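Local coordinates for putative SnoaL-like polyketide cyclase (PDB 3GZB), which is of unproven function but probably, as a SnoaL-like protein of the NTF2 clan, binds a small molecule in the cavity of its cone-shaped fold, at residues R72-L78 / F102-Q108; Y80-E85 / M96-F102. All blocks are in the same frame, centred on the assembly; numbering follows the deposited sequence.

Contact 1: residues R72-L78 / F102-Q108; sequences RAHQGVL and FKGPGEQ. With EDO (1,2-ethanediol), chain M.
In one of its two conformers Q108 reaches back to the turn that follows helix 63-73 and gives its amide NE2 to the carbonyl O of Q75, 3.0 Å away, with an N-H...O angle of 159°. The donor lies in the carbonyl plane on a lone pair of that oxygen. With CG anti to its carbonyl carbon (chi1 -66°), Q108 lays CG against V77 CG2 at 3.6 Å, and a bend at chi2 (-64°) turns the amide to Q75 O. The other methyl of V77 turns to F102, whose ring edge it meets at CD2, 3.8 Å from CG1; a beta-branched residue thus serves two neighbours at once. H74 comes to the same edge, its CE1 3.9 Å from F102 CE2, the two side chains crossing nearly at right angles. L78 lays CD1 against P105 CD at 3.9 Å. The type II turn H74 to V77, closed by V77 N to H74 O, suits G76 with its positive phi, and G104 makes the corner at backbone angles that call for glycine. H74 is held by H36, while F102 and P105 lean on strand 115-129, so the contact ties the exit of helix 63-73 to the end of strand 93-103.

Contact 2: residues Y80-E85 / M96-F102; sequences YDFNIE and MIGNYHF
Y80 and F102 form one of two offset stacks that join these antiparallel strands, their centroids 4.3 Å apart and planes 11° from parallel. Y80 CG sits between its backbone N and carbonyl carbon (chi1 62°), which lays the ring alongside F102, with CB over that ring as a CH-pi contact. In the second stack F82 and Y100, a non-hydrogen-bonded pair, lie with centroids 4.1 Å apart and planes at 8°. The opposite face of F82 carries I84 CG2, and the selenium of M96, a selenomethionine, stands at its edge, 5.5 Å from the centroid, in a Met-aromatic contact. Y100 CD1 also meets the edge of Y80 at CE2, 3.7 Å away, linking the two stacks. An alanine in place of Y100 is likely to leave one face of F82 without its partner, free the ring to turn, and deprive T124 of the hydroxyl it bonds.

Among backbone bonds, D81 pairs with H101 and N83 with N99, two bonds each, and E85 N adds a bond to I97 O. G98 suits its place because any CB would clash with N83 O and I84 CA.

On the other face water replaces direct side-chain bonds. One molecule joins D81 OD2, N83 ND2 and H101 ND1, while H101 NE2 bonds D117; another donates to E85 OE2 and to N83 O, and accepts from N99 ND2.

Chemically the sheet is two-sided: an aromatic layer packs under helix 21-34, where M30 touches F82 and Y100, while the reverse binds water through amides, carboxylates and a histidine.

Overall arrangement
The centres of contacts 1 and 2 lie about 16 Å apart, and F102 belongs to both, its ring meeting contact 1 at an edge and contact 2 over a face. Along the chain, helix 63-73 leads through the turn of contact 1 into strand 81-84; strand 93-103 then passes through contact 2 and returns to contact 1 at its end. Contact 2 therefore falls within the chain span that contact 1 brackets. They touch directly where H74 CE1 approaches Y80 CE1 at 3.3 Å. Here H74 and Y80 each hydrogen-bond a diol probably from the crystallisation liquor, consistent with a pocket between helices and curved sheet, as in other NTF2-like proteins.

Contact 1: residues R72-L78 / F102-Q108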
# COMPACT_ATOMS: atom_id res chain seq x y z
N ARG A 72 20.91 12.84 -3.90
CA ARG A 72 20.96 13.99 -2.97
C ARG A 72 20.29 13.69 -1.61
O ARG A 72 20.86 13.98 -0.55
CB ARG A 72 20.39 15.26 -3.58
CG ARG A 72 21.19 15.80 -4.72
CD ARG A 72 20.52 17.03 -5.32
NE ARG A 72 21.25 17.58 -6.44
CZ ARG A 72 22.28 18.42 -6.34
NH1 ARG A 72 22.74 18.80 -5.15
NH2 ARG A 72 22.87 18.91 -7.45
N ALA A 73 19.12 13.09 -1.64
CA ALA A 73 18.40 12.79 -0.41
C ALA A 73 19.20 11.85 0.51
O ALA A 73 19.08 11.94 1.74
CB ALA A 73 17.02 12.21 -0.75
N HIS A 74 20.00 10.97 -0.09
CA HIS A 74 20.73 9.95 0.68
C HIS A 74 22.19 10.22 0.93
O HIS A 74 22.92 9.31 1.34
CB HIS A 74 20.49 8.59 0.04
CG HIS A 74 19.13 8.06 0.33
ND1 HIS A 74 18.90 6.93 1.08
CD2 HIS A 74 17.90 8.52 -0.02
CE1 HIS A 74 17.61 6.73 1.21
NE2 HIS A 74 16.97 7.67 0.54
N GLN A 75 22.65 11.45 0.69
CA GLN A 75 24.01 11.81 1.04
C GLN A 75 24.29 11.42 2.47
O GLN A 75 23.59 11.88 3.37
CB GLN A 75 24.27 13.30 0.82
CG GLN A 75 25.68 13.69 1.25
CD GLN A 75 26.13 15.12 1.08
OE1 GLN A 75 27.24 15.44 1.54
NE2 GLN A 75 25.31 15.98 0.51
N GLY A 76 25.28 10.56 2.64
CA GLY A 76 25.71 10.14 3.98
C GLY A 76 24.91 9.00 4.61
O GLY A 76 25.24 8.54 5.70
N VAL A 77 23.85 8.57 3.94
CA VAL A 77 22.99 7.52 4.47
C VAL A 77 23.61 6.18 4.14
O VAL A 77 23.96 5.90 2.99
CB VAL A 77 21.56 7.66 3.90
CG1 VAL A 77 20.63 6.53 4.47
CG2 VAL A 77 21.01 9.07 4.26
N LEU A 78 23.71 5.31 5.15
CA LEU A 78 24.22 3.96 4.97
C LEU A 78 23.16 3.06 4.35
O LEU A 78 21.97 3.44 4.33
CB LEU A 78 24.69 3.40 6.32
CG LEU A 78 25.83 4.18 7.00
CD1 LEU A 78 26.12 3.53 8.41
CD2 LEU A 78 27.06 4.22 6.11
N PHE A 102 16.41 2.35 9.06
CA PHE A 102 17.61 3.14 8.86
C PHE A 102 18.41 3.17 10.18
O PHE A 102 17.86 3.48 11.25
CB PHE A 102 17.31 4.59 8.49
CG PHE A 102 16.67 4.78 7.14
CD1 PHE A 102 15.30 4.66 6.99
CD2 PHE A 102 17.44 5.17 6.05
CE1 PHE A 102 14.71 4.92 5.77
CE2 PHE A 102 16.83 5.39 4.81
CZ PHE A 102 15.49 5.28 4.69
N LYS A 103 19.69 2.89 10.08
CA LYS A 103 20.65 3.05 11.18
C LYS A 103 21.93 3.69 10.68
O LYS A 103 22.50 3.26 9.65
CB LYS A 103 20.94 1.73 11.85
CG LYS A 103 21.91 1.84 13.06
CD LYS A 103 21.91 0.53 13.84
CE LYS A 103 22.58 0.67 15.21
NZ LYS A 103 23.90 -0.03 15.26
N GLY A 104 22.33 4.78 11.31
CA GLY A 104 23.57 5.45 10.92
C GLY A 104 23.58 6.92 11.22
O GLY A 104 22.76 7.40 11.98
N PRO A 105 24.53 7.65 10.62
CA PRO A 105 24.62 9.07 10.82
C PRO A 105 23.28 9.75 10.60
O PRO A 105 22.57 9.43 9.67
CB PRO A 105 25.63 9.49 9.73
CG PRO A 105 26.56 8.32 9.66
CD PRO A 105 25.64 7.13 9.79
N GLY A 106 22.96 10.67 11.50
CA GLY A 106 21.63 11.26 11.52
C GLY A 106 21.47 12.59 10.80
O GLY A 106 20.41 13.23 10.91
N GLU A 107 22.49 13.05 10.07
CA GLU A 107 22.39 14.34 9.39
C GLU A 107 21.11 14.52 8.58
O GLU A 107 20.45 15.58 8.68
CB GLU A 107 23.61 14.58 8.48
CG GLU A 107 24.80 15.16 9.22
CD GLU A 107 25.53 14.19 10.12
OE1 GLU A 107 25.33 12.97 9.98
OE2 GLU A 107 26.32 14.69 10.96
N GLN A 108 20.76 13.56 7.74
CA GLN A 108 19.56 13.67 6.88
C GLN A 108 18.26 13.61 7.66
O GLN A 108 17.18 13.90 7.12
CB GLN A 108 19.51 12.57 5.80
CG GLN A 108 20.58 12.63 4.76
CD GLN A 108 20.53 13.88 3.89
OE1 GLN A 108 19.52 14.57 3.80
NE2 GLN A 108 21.64 14.16 3.23
C1 EDO M . 19.78 -0.69 8.67
O1 EDO M . 20.35 0.57 8.22
C2 EDO M . 20.81 -1.79 8.63
O2 EDO M . 21.64 -1.42 9.74
O HOH W 1 23.10 7.73 7.94
O HOH W 2 22.32 5.67 7.60
O HOH W 3 20.62 3.43 7.07

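Contact 2: residues Y80-E85 / M96-F102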
# COMPACT_ATOMS: atom_id res chain seq x y z
N TYR A 80 20.14 0.83 3.95
CA TYR A 80 18.97 0.67 4.79
C TYR A 80 18.21 -0.58 4.36
O TYR A 80 18.51 -1.16 3.34
CB TYR A 80 18.09 1.91 4.80
CG TYR A 80 17.50 2.35 3.49
CD1 TYR A 80 18.27 2.97 2.51
CD2 TYR A 80 16.14 2.21 3.26
CE1 TYR A 80 17.72 3.40 1.30
CE2 TYR A 80 15.56 2.66 2.06
CZ TYR A 80 16.37 3.29 1.11
OH TYR A 80 15.84 3.78 -0.07
N ASP A 81 17.27 -1.01 5.19
CA ASP A 81 16.54 -2.25 4.90
C ASP A 81 15.07 -1.99 4.73
O ASP A 81 14.51 -1.08 5.37
CB ASP A 81 16.74 -3.29 6.00
CG ASP A 81 18.18 -3.74 6.12
OD1 ASP A 81 18.93 -3.76 5.12
OD2 ASP A 81 18.56 -4.08 7.27
N PHE A 82 14.45 -2.77 3.86
CA PHE A 82 13.01 -2.81 3.78
C PHE A 82 12.60 -4.18 4.33
O PHE A 82 12.88 -5.19 3.68
CB PHE A 82 12.51 -2.58 2.36
CG PHE A 82 11.03 -2.44 2.21
CD1 PHE A 82 10.21 -1.85 3.15
CD2 PHE A 82 10.47 -2.78 1.02
CE1 PHE A 82 8.88 -1.66 2.92
CE2 PHE A 82 9.11 -2.56 0.77
CZ PHE A 82 8.33 -2.02 1.74
N ASN A 83 12.05 -4.18 5.53
CA ASN A 83 11.67 -5.40 6.22
C ASN A 83 10.21 -5.60 5.94
O ASN A 83 9.34 -4.92 6.50
CB ASN A 83 11.99 -5.27 7.70
CG ASN A 83 13.47 -5.18 7.96
OD1 ASN A 83 14.24 -5.91 7.37
ND2 ASN A 83 13.88 -4.28 8.84
N ILE A 84 9.94 -6.54 5.05
CA ILE A 84 8.55 -6.70 4.62
C ILE A 84 7.74 -7.66 5.45
O ILE A 84 8.25 -8.69 5.98
CB ILE A 84 8.42 -7.07 3.19
CG1 ILE A 84 9.07 -8.37 2.87
CG2 ILE A 84 8.92 -5.87 2.27
CD1 ILE A 84 8.54 -8.95 1.46
N GLU A 85 6.51 -7.25 5.70
CA GLU A 85 5.51 -8.10 6.33
C GLU A 85 4.69 -8.90 5.33
O GLU A 85 4.28 -10.06 5.61
CB GLU A 85 4.59 -7.25 7.20
CG GLU A 85 5.33 -6.59 8.35
CD GLU A 85 5.95 -7.57 9.34
OE1 GLU A 85 5.38 -8.67 9.54
OE2 GLU A 85 7.01 -7.21 9.93
N MSE A 96 3.98 -3.97 -1.57
CA MSE A 96 4.85 -4.38 -0.46
C MSE A 96 4.51 -3.58 0.77
O MSE A 96 4.47 -2.37 0.72
CB MSE A 96 6.32 -4.21 -0.81
CG MSE A 96 6.73 -5.11 -1.98
SE MSE A 96 8.42 -4.58 -2.80
CE MSE A 96 7.75 -3.06 -3.69
N ILE A 97 4.20 -4.27 1.87
CA ILE A 97 3.84 -3.68 3.15
C ILE A 97 4.96 -4.02 4.11
O ILE A 97 5.30 -5.21 4.24
CB ILE A 97 2.54 -4.28 3.68
CG1 ILE A 97 1.39 -4.09 2.72
CG2 ILE A 97 2.23 -3.68 5.07
CD1 ILE A 97 0.08 -4.90 3.06
N GLY A 98 5.54 -3.03 4.80
CA GLY A 98 6.64 -3.31 5.67
C GLY A 98 7.14 -2.09 6.41
O GLY A 98 6.38 -1.16 6.64
N ASN A 99 8.39 -2.14 6.88
CA ASN A 99 9.03 -1.07 7.62
C ASN A 99 10.39 -0.82 6.99
O ASN A 99 11.15 -1.78 6.71
CB ASN A 99 9.25 -1.40 9.12
CG ASN A 99 7.97 -1.47 9.89
OD1 ASN A 99 7.47 -0.46 10.35
ND2 ASN A 99 7.44 -2.68 10.06
N TYR A 100 10.73 0.45 6.77
CA TYR A 100 12.05 0.81 6.36
C TYR A 100 12.91 1.11 7.59
O TYR A 100 12.56 1.99 8.40
CB TYR A 100 12.07 2.02 5.44
CG TYR A 100 11.52 1.79 4.04
CD1 TYR A 100 12.30 1.18 3.05
CD2 TYR A 100 10.22 2.12 3.71
CE1 TYR A 100 11.82 1.01 1.78
CE2 TYR A 100 9.73 1.89 2.40
CZ TYR A 100 10.55 1.35 1.45
OH TYR A 100 10.07 1.20 0.16
N HIS A 101 13.99 0.37 7.74
CA HIS A 101 14.91 0.49 8.87
C HIS A 101 16.18 1.19 8.45
O HIS A 101 16.93 0.66 7.61
CB HIS A 101 15.20 -0.92 9.43
CG HIS A 101 16.09 -0.91 10.62
ND1 HIS A 101 16.84 -2.00 10.97
CD2 HIS A 101 16.29 0.03 11.58
CE1 HIS A 101 17.51 -1.73 12.09
NE2 HIS A 101 17.19 -0.51 12.49
N PHE A 102 16.41 2.35 9.06
CA PHE A 102 17.61 3.14 8.86
C PHE A 102 18.41 3.17 10.18
O PHE A 102 17.86 3.48 11.25
CB PHE A 102 17.31 4.59 8.49
CG PHE A 102 16.67 4.78 7.14
CD1 PHE A 102 15.30 4.66 6.99
CD2 PHE A 102 17.44 5.17 6.05
CE1 PHE A 102 14.71 4.92 5.77
CE2 PHE A 102 16.83 5.39 4.81
CZ PHE A 102 15.49 5.28 4.69
O HOH W 4 16.90 -4.26 9.45
O HOH W 5 8.62 -5.26 9.26